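Local coordinates for protein Rbam17540 (Bacillus amyloliquefaciens, PDB 2YOY) that probably oxidises and cleaves polysaccharide chains such as cellulose or chitin, as a copper-dependent lytic polysaccharide monooxygenase of the CBM33 type, at residues 1-6 / 10-15; 16-21 / 32-37. All coordinates share one frame; numbering follows the deposited sequence.

How the interactions relate
Interaction 1 (1-6 / 10-15) joins the N-terminal strand, whose first residue binds the copper, to the start of helix 10-21; interaction 2 (16-21 / 32-37) joins the end of that helix to the 3-10 turn after helix 23-30. Their centres lie about 9 Å apart, and the shared helix runs through both. They also touch directly: Gly14 O sits 3.5 Å from Ile34 CG2, and Tyr3 CB lies 3.6 Å from Pro37 O, so the 32-37 segment reaches back to the strand. The copper is held at the His1 end of interaction 1, while interaction 2 is the more peripheral, its centre about 15 Å from that of the chain.

Interaction 1. Residues 1-6 / 10-15; sequences HGYIKE and RAYMGA. With CU1 (copper (I) ion), chain C.
Strand 2-6 and helix 10-15 pass nearly perpendicular to one another, their axes 7.7 Å apart at an angle of 81°, with Lys5 and Tyr12 closest through their CA atoms. The strand is an edge strand of the antiparallel sheet in the beta-sandwich core of a lytic polysaccharide monooxygenase, and the helix follows it after a short turn. Tyr3 and Tyr12 carry the contact as an offset stack, centroids 4.7 Å apart and planes tilted by 23°. Tyr3 CE1 lies over one face of the Tyr12 ring, displaced toward its rim, and comes within 3.4 Å of Tyr12 CD1. With chi1 at -177°, the Tyr12 ring extends opposite its own backbone N, out from the helix, past Tyr3 and alongside Lys5. Lys5 O approaches the Tyr12 edge at CE2, 3.8 Å away, and the aliphatic Lys5 CG packs near the same carbon as the two side chains run alongside each other. Replacing Tyr12 by an alanine would probably leave the Tyr3 ring without its stacking partner and open a gap between strand and helix beside Lys5. Ser9 OG adds a polar tie at the turn by bonding both Ile4 O and Tyr12 N. Lys5 and Glu6 both face Thr91, a classic beta bulge. At the other end of the strand, His1 forms the two-nitrogen part of the histidine brace, which His98 completes, while Gln65 bonds His1 NE2 and probably helps the copper to hold the ring's rotation. The same histidine grips copper through its terminal N at 2.2 Å and its ring ND1 at 1.9 Å.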
ATOM      1  N   HIS A   1      10.809   7.673  -2.436  1.00  9.75           N
ATOM      2  CA  HIS A   1      10.323   6.599  -3.325  1.00 11.19           C
ATOM      3  C   HIS A   1      10.685   5.244  -2.783  1.00 12.18           C
ATOM      4  O   HIS A   1      11.840   4.967  -2.409  1.00 11.86           O
ATOM      5  CB  HIS A   1      10.862   6.756  -4.731  1.00  9.09           C
ATOM      6  CG  HIS A   1      10.229   7.908  -5.485  1.00 11.68           C
ATOM      7  ND1 HIS A   1      10.345   9.219  -5.073  1.00 13.33           N
ATOM      8  CD2 HIS A   1       9.511   7.943  -6.633  1.00 13.53           C
ATOM      9  CE1 HIS A   1       9.678  10.006  -5.903  1.00 16.55           C
ATOM     10  NE2 HIS A   1       9.175   9.255  -6.865  1.00 13.66           N
ATOM     11  N   GLY A   2       9.676   4.392  -2.716  1.00  9.66           N
ATOM     12  CA  GLY A   2       9.870   3.064  -2.184  1.00 10.35           C
ATOM     13  C   GLY A   2       8.562   2.340  -2.141  1.00 12.36           C
ATOM     14  O   GLY A   2       7.545   2.926  -2.418  1.00  9.63           O
ATOM     15  N   TYR A   3       8.624   1.053  -1.857  1.00  9.06           N
ATOM     16  CA  TYR A   3       7.454   0.199  -1.756  1.00 10.23           C
ATOM     17  C   TYR A   3       7.619  -0.892  -0.713  1.00 11.70           C
ATOM     18  O   TYR A   3       8.739  -1.255  -0.300  1.00  9.83           O
ATOM     19  CB  TYR A   3       7.126  -0.425  -3.109  1.00  7.47           C
ATOM     20  CG  TYR A   3       8.292  -1.167  -3.772  1.00  7.98           C
ATOM     21  CD1 TYR A   3       8.546  -2.485  -3.481  1.00 14.32           C
ATOM     22  CD2 TYR A   3       9.088  -0.543  -4.728  1.00  9.05           C
ATOM     23  CE1 TYR A   3       9.637  -3.149  -4.051  1.00  8.94           C
ATOM     24  CE2 TYR A   3      10.150  -1.214  -5.329  1.00 16.12           C
ATOM     25  CZ  TYR A   3      10.381  -2.512  -4.997  1.00 13.89           C
ATOM     26  OH  TYR A   3      11.432  -3.224  -5.582  1.00 17.72           O
ATOM     27  N   ILE A   4       6.509  -1.475  -0.324  1.00 10.20           N
ATOM     28  CA  ILE A   4       6.555  -2.623   0.601  1.00  9.12           C
ATOM     29  C   ILE A   4       6.850  -3.898  -0.213  1.00 10.22           C
ATOM     30  O   ILE A   4       6.131  -4.253  -1.114  1.00 10.86           O
ATOM     31  CB  ILE A   4       5.235  -2.726   1.412  1.00  9.83           C
ATOM     32  CG1 ILE A   4       5.023  -1.461   2.253  1.00  9.95           C
ATOM     33  CG2 ILE A   4       5.239  -3.984   2.262  1.00 10.00           C
ATOM     34  CD1 ILE A   4       3.662  -1.376   2.944  1.00  8.12           C
ATOM     35  N   LYS A   5       7.971  -4.538   0.121  1.00 12.36           N
ATOM     36  CA  LYS A   5       8.491  -5.687  -0.573  1.00  7.51           C
ATOM     37  C   LYS A   5       8.101  -7.014   0.074  1.00 10.06           C
ATOM     38  O   LYS A   5       7.910  -7.993  -0.642  1.00 10.37           O
ATOM     39  CB  LYS A   5      10.020  -5.536  -0.578  1.00  9.22           C
ATOM     40  CG  LYS A   5      10.856  -6.688  -1.067  1.00 35.06           C
ATOM     41  CD  LYS A   5      12.319  -6.291  -0.911  1.00 28.74           C
ATOM     42  CE  LYS A   5      12.708  -6.124   0.555  1.00 34.91           C
ATOM     43  NZ  LYS A   5      14.080  -5.568   0.699  1.00129.40           N
ATOM     44  N   GLU A   6       8.023  -7.052   1.416  1.00 11.78           N
ATOM     45  CA  GLU A   6       7.472  -8.198   2.162  1.00 12.33           C
ATOM     46  C   GLU A   6       6.554  -7.720   3.294  1.00 11.64           C
ATOM     47  O   GLU A   6       7.010  -6.959   4.130  1.00 15.89           O
ATOM     48  CB  GLU A   6       8.596  -9.048   2.771  1.00 12.02           C
ATOM     49  CG  GLU A   6       8.088 -10.311   3.437  1.00 20.51           C
ATOM     50  CD  GLU A   6       9.148 -11.000   4.281  1.00 36.08           C
ATOM     51  OE1 GLU A   6      10.345 -10.827   3.984  1.00 50.93           O
ATOM     52  OE2 GLU A   6       8.772 -11.706   5.239  1.00 85.12           O
ATOM     53  N   ARG A  10       0.623  -4.478  -3.690  1.00  6.76           N
ATOM     54  CA  ARG A  10       0.037  -4.601  -4.979  1.00  6.24           C
ATOM     55  C   ARG A  10       0.880  -3.983  -6.066  1.00  8.50           C
ATOM     56  O   ARG A  10       0.953  -4.554  -7.166  1.00  7.22           O
ATOM     57  CB  ARG A  10      -1.427  -4.008  -4.939  1.00  5.02           C
ATOM     58  CG  ARG A  10      -2.200  -4.165  -6.222  1.00  6.93           C
ATOM     59  CD  ARG A  10      -3.499  -3.332  -6.164  1.00  5.46           C
ATOM     60  NE  ARG A  10      -4.421  -3.800  -5.138  1.00  8.49           N
ATOM     61  CZ  ARG A  10      -5.544  -3.171  -4.755  1.00  9.86           C
ATOM     62  NH1 ARG A  10      -5.940  -2.032  -5.339  1.00  9.11           N
ATOM     63  NH2 ARG A  10      -6.302  -3.722  -3.799  1.00 12.19           N
ATOM     64  N   ALA A  11       1.513  -2.831  -5.791  1.00  8.41           N
ATOM     65  CA  ALA A  11       2.358  -2.185  -6.733  1.00  9.17           C
ATOM     66  C   ALA A  11       3.578  -3.052  -7.112  1.00  7.77           C
ATOM     67  O   ALA A  11       3.897  -3.220  -8.313  1.00  8.00           O
ATOM     68  CB  ALA A  11       2.834  -0.855  -6.184  1.00 15.72           C
ATOM     69  N   TYR A  12       4.210  -3.632  -6.100  1.00 10.38           N
ATOM     70  CA  TYR A  12       5.330  -4.503  -6.366  1.00  7.68           C
ATOM     71  C   TYR A  12       4.884  -5.808  -7.099  1.00  7.68           C
ATOM     72  O   TYR A  12       5.572  -6.287  -8.032  1.00 10.89           O
ATOM     73  CB  TYR A  12       6.006  -4.742  -5.057  1.00  7.21           C
ATOM     74  CG  TYR A  12       7.268  -5.605  -5.169  1.00 10.35           C
ATOM     75  CD1 TYR A  12       8.179  -5.414  -6.192  1.00 18.10           C
ATOM     76  CD2 TYR A  12       7.502  -6.622  -4.237  1.00 15.81           C
ATOM     77  CE1 TYR A  12       9.332  -6.228  -6.255  1.00 20.74           C
ATOM     78  CE2 TYR A  12       8.639  -7.411  -4.293  1.00 20.78           C
ATOM     79  CZ  TYR A  12       9.529  -7.219  -5.304  1.00 23.99           C
ATOM     80  OH  TYR A  12      10.636  -8.030  -5.342  1.00 26.29           O
ATOM     81  N   MET A  13       3.715  -6.361  -6.720  1.00  8.45           N
ATOM     82  CA  MET A  13       3.117  -7.471  -7.439  1.00  9.40           C
ATOM     83  C   MET A  13       2.964  -7.128  -8.927  1.00  9.31           C
ATOM     84  O   MET A  13       3.197  -7.981  -9.801  1.00 10.27           O
ATOM     85  CB  MET A  13       1.755  -7.873  -6.866  1.00 11.27           C
ATOM     86  CG  MET A  13       1.184  -9.249  -7.269  1.00 13.55           C
ATOM     87  SD  MET A  13       2.045 -10.502  -6.309  1.00 17.88           S
ATOM     88  CE  MET A  13       1.189 -10.429  -4.713  1.00 25.67           C
ATOM     89  N   GLY A  14       2.656  -5.872  -9.233  1.00  6.60           N
ATOM     90  CA  GLY A  14       2.609  -5.430 -10.674  1.00 11.78           C
ATOM     91  C   GLY A  14       3.959  -5.590 -11.392  1.00  9.44           C
ATOM     92  O   GLY A  14       4.043  -6.157 -12.509  1.00 11.11           O
ATOM     93  N   ALA A  15       5.000  -5.103 -10.733  1.00 12.59           N
ATOM     94  CA  ALA A  15       6.378  -5.228 -11.228  1.00 15.96           C
ATOM     95  C   ALA A  15       6.759  -6.673 -11.373  1.00 22.53           C
ATOM     96  O   ALA A  15       7.390  -7.048 -12.354  1.00 16.25           O
ATOM     97  CB  ALA A  15       7.333  -4.517 -10.305  1.00 18.42           C
TER
HETATM   98 CU   CU1 C 300      11.033   9.681  -3.328  1.00 14.56          CU

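Interaction 2. Residues 16-21 / 32-37; sequences LEKQTM and SVIDNP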
ATOM      1  N   LEU A  16       6.413  -7.496 -10.396  1.00 10.40           N
ATOM      2  CA  LEU A  16       6.628  -8.952 -10.534  1.00 11.12           C
ATOM      3  C   LEU A  16       5.919  -9.565 -11.676  1.00 13.00           C
ATOM      4  O   LEU A  16       6.517 -10.390 -12.377  1.00 13.12           O
ATOM      5  CB  LEU A  16       6.330  -9.692  -9.223  1.00  8.51           C
ATOM      6  CG  LEU A  16       7.197  -9.350  -8.032  1.00  8.82           C
ATOM      7  CD1 LEU A  16       6.764 -10.183  -6.844  1.00 21.88           C
ATOM      8  CD2 LEU A  16       8.699  -9.588  -8.271  1.00 24.54           C
ATOM      9  N   GLU A  17       4.622  -9.225 -11.900  1.00  8.42           N
ATOM     10  CA  GLU A  17       3.874  -9.833 -13.002  1.00 11.82           C
ATOM     11  C   GLU A  17       4.271  -9.302 -14.398  1.00 13.20           C
ATOM     12  O   GLU A  17       4.095  -9.992 -15.409  1.00 17.83           O
ATOM     13  CB  GLU A  17       2.363  -9.617 -12.794  1.00  9.17           C
ATOM     14  CG  GLU A  17       1.834 -10.435 -11.611  1.00 14.25           C
ATOM     15  CD  GLU A  17       0.489 -10.997 -11.798  1.00 15.55           C
ATOM     16  OE1 GLU A  17       0.393 -12.143 -12.342  1.00 22.54           O
ATOM     17  OE2 GLU A  17      -0.498 -10.379 -11.300  1.00 15.91           O
ATOM     18  N   LYS A  18       4.855  -8.128 -14.455  1.00 13.13           N
ATOM     19  CA  LYS A  18       5.518  -7.666 -15.689  1.00 10.97           C
ATOM     20  C   LYS A  18       6.503  -8.739 -16.165  1.00 13.68           C
ATOM     21  O   LYS A  18       6.569  -9.040 -17.357  1.00 16.76           O
ATOM     22  CB  LYS A  18       6.157  -6.320 -15.451  1.00 10.07           C
ATOM     23  CG  LYS A  18       7.067  -5.824 -16.548  1.00 16.39           C
ATOM     24  CD  LYS A  18       7.617  -4.456 -16.161  1.00 30.89           C
ATOM     25  CE  LYS A  18       9.119  -4.372 -16.317  1.00 28.50           C
ATOM     26  NZ  LYS A  18       9.629  -3.043 -15.899  1.00 29.34           N
ATOM     27  N   GLN A  19       7.239  -9.332 -15.224  1.00 19.05           N
ATOM     28  CA  GLN A  19       8.253 -10.327 -15.564  1.00 19.96           C
ATOM     29  C   GLN A  19       7.611 -11.636 -16.016  1.00 20.71           C
ATOM     30  O   GLN A  19       8.110 -12.276 -16.954  1.00 21.49           O
ATOM     31  CB  GLN A  19       9.193 -10.587 -14.383  1.00 21.75           C
ATOM     32  CG  GLN A  19       9.963  -9.385 -13.864  1.00 38.40           C
ATOM     33  CD  GLN A  19      10.999  -8.880 -14.854  1.00 53.92           C
ATOM     34  OE1 GLN A  19      11.685  -9.665 -15.508  1.00 47.18           O
ATOM     35  NE2 GLN A  19      11.119  -7.562 -14.966  1.00 37.14           N
ATOM     36  N   THR A  20       6.517 -12.063 -15.378  1.00 16.21           N
ATOM     37  CA  THR A  20       5.903 -13.353 -15.715  1.00 15.95           C
ATOM     38  C   THR A  20       4.892 -13.281 -16.866  1.00 26.02           C
ATOM     39  O   THR A  20       4.828 -14.213 -17.691  1.00 23.64           O
ATOM     40  CB  THR A  20       5.210 -14.005 -14.493  1.00 21.88           C
ATOM     41  OG1 THR A  20       4.210 -13.117 -13.978  1.00 18.47           O
ATOM     42  CG2 THR A  20       6.215 -14.290 -13.405  1.00 34.69           C
ATOM     43  N   MET A  21       4.096 -12.206 -16.912  1.00 12.19           N
ATOM     44  CA  MET A  21       3.023 -12.067 -17.902  0.50 13.83           C
ATOM     45  C   MET A  21       3.403 -11.135 -19.075  1.00 13.93           C
ATOM     46  O   MET A  21       2.732 -11.108 -20.089  1.00 20.25           O
ATOM     47  CB  MET A  21       1.782 -11.539 -17.207  0.50 16.28           C
ATOM     48  CG  MET A  21       1.367 -12.366 -15.988  0.50 22.56           C
ATOM     49  SD  MET A  21       0.669 -14.004 -16.311  0.50 51.78           S
ATOM     50  CE  MET A  21       2.076 -15.078 -16.034  0.50 35.48           C
ATOM     51  N   SER A  32       0.223   1.534 -15.410  1.00 10.26           N
ATOM     52  CA  SER A  32       1.620   1.878 -15.607  1.00 11.12           C
ATOM     53  C   SER A  32       2.562   1.751 -14.400  1.00 15.72           C
ATOM     54  O   SER A  32       3.804   1.878 -14.540  1.00 12.08           O
ATOM     55  CB  SER A  32       1.716   3.303 -16.159  1.00 12.47           C
ATOM     56  OG  SER A  32       1.142   4.235 -15.249  1.00 13.39           O
ATOM     57  N   VAL A  33       2.000   1.497 -13.218  1.00 10.99           N
ATOM     58  CA  VAL A  33       2.815   1.253 -12.055  1.00 10.16           C
ATOM     59  C   VAL A  33       3.781   0.091 -12.214  1.00 14.29           C
ATOM     60  O   VAL A  33       4.745   0.037 -11.481  1.00 11.71           O
ATOM     61  CB  VAL A  33       1.930   1.068 -10.781  1.00 13.08           C
ATOM     62  CG1 VAL A  33       1.172  -0.269 -10.803  1.00 13.42           C
ATOM     63  CG2 VAL A  33       2.778   1.196  -9.535  1.00 11.92           C
ATOM     64  N   ILE A  34       3.530  -0.840 -13.153  1.00 12.55           N
ATOM     65  CA  ILE A  34       4.400  -1.971 -13.305  1.00 12.76           C
ATOM     66  C   ILE A  34       5.886  -1.585 -13.507  1.00 10.04           C
ATOM     67  O   ILE A  34       6.788  -2.369 -13.150  1.00 11.89           O
ATOM     68  CB  ILE A  34       3.922  -2.920 -14.429  1.00  8.75           C
ATOM     69  CG1 ILE A  34       4.065  -2.252 -15.825  1.00  8.71           C
ATOM     70  CG2 ILE A  34       2.541  -3.496 -14.117  1.00 12.26           C
ATOM     71  CD1 ILE A  34       3.652  -3.140 -16.975  1.00 12.23           C
ATOM     72  N   ASP A  35       6.125  -0.380 -14.042  1.00  9.80           N
ATOM     73  CA  ASP A  35       7.463   0.089 -14.346  1.00 20.02           C
ATOM     74  C   ASP A  35       8.082   0.855 -13.203  1.00 21.91           C
ATOM     75  O   ASP A  35       9.313   1.000 -13.181  1.00 13.38           O
ATOM     76  CB  ASP A  35       7.435   0.989 -15.593  1.00 21.29           C
ATOM     77  CG  ASP A  35       7.423   0.203 -16.881  1.00 56.85           C
ATOM     78  OD1 ASP A  35       7.654  -1.016 -16.853  1.00 38.32           O
ATOM     79  OD2 ASP A  35       7.185   0.813 -17.938  1.00 24.30           O
ATOM     80  N   ASN A  36       7.244   1.303 -12.258  1.00 12.26           N
ATOM     81  CA  ASN A  36       7.654   2.199 -11.194  1.00 10.17           C
ATOM     82  C   ASN A  36       6.857   1.939  -9.929  1.00 11.78           C
ATOM     83  O   ASN A  36       6.117   2.817  -9.432  1.00 11.63           O
ATOM     84  CB  ASN A  36       7.448   3.654 -11.637  1.00 16.63           C
ATOM     85  CG  ASN A  36       8.381   4.048 -12.783  1.00 13.77           C
ATOM     86  OD1 ASN A  36       9.619   3.942 -12.649  1.00 25.43           O
ATOM     87  ND2 ASN A  36       7.814   4.495 -13.877  1.00 21.81           N
ATOM     88  N   PRO A  37       7.024   0.742  -9.368  1.00 10.66           N
ATOM     89  CA  PRO A  37       6.271   0.407  -8.136  1.00  8.94           C
ATOM     90  C   PRO A  37       6.614   1.294  -6.930  1.00  4.47           C
ATOM     91  O   PRO A  37       5.848   1.353  -5.953  1.00 10.20           O
ATOM     92  CB  PRO A  37       6.637  -1.061  -7.893  1.00 10.96           C
ATOM     93  CG  PRO A  37       7.998  -1.211  -8.558  1.00 16.80           C
ATOM     94  CD  PRO A  37       7.911  -0.363  -9.792  1.00 14.73           C
TER
HETATM   95  O   HOH W   1       9.361  -2.572 -12.943  1.00 26.57           O
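The end of helix 10-21 meets the 3-10 turn that follows helix 23-30, and Lys18 bridges the two by reaching over Ile34 to Asp35. CA atoms come nearest at Lys18 and Ile34, 6.3 Å apart. Lys18 CG points opposite its backbone N (chi1 170°), which carries the chain out from the helix toward the turn. Its methylenes pass along Ile34: Lys18 CB lies 4.2 Å from Ile34 CB, and farther out Lys18 CD approaches Ile34 CG1. Beyond a bend at chi3, Lys18 NZ forms a salt bridge to Asp35 OD1 at 3.0 Å, the two side chains meeting at about a right angle. The ammonium reaches this oxygen from the anti side, 29° out of the carboxylate plane. Asp35 CB starts off away from the helix, yet the carboxylate comes back to it. The two helices and the 3-10 turn belong to the helical region between strand 2-6 and strand 41-43 of the monooxygenase fold. Trp23, at the start of helix 23-30, touches both Lys18 and Ile34, and its NE1 gives Asp35 OD1 a second hydrogen bond. Gripped by two donors, that oxygen probably keeps the carboxylate from turning freely. Ile34 also packs on Ala26 and Ala27, so its side chain is buried between the two helices. Its carbonyl faces the lysine and is reached through water: the water accepts from Lys18 NZ at 3.0 Å and donates to Ile34 O at 2.6 Å.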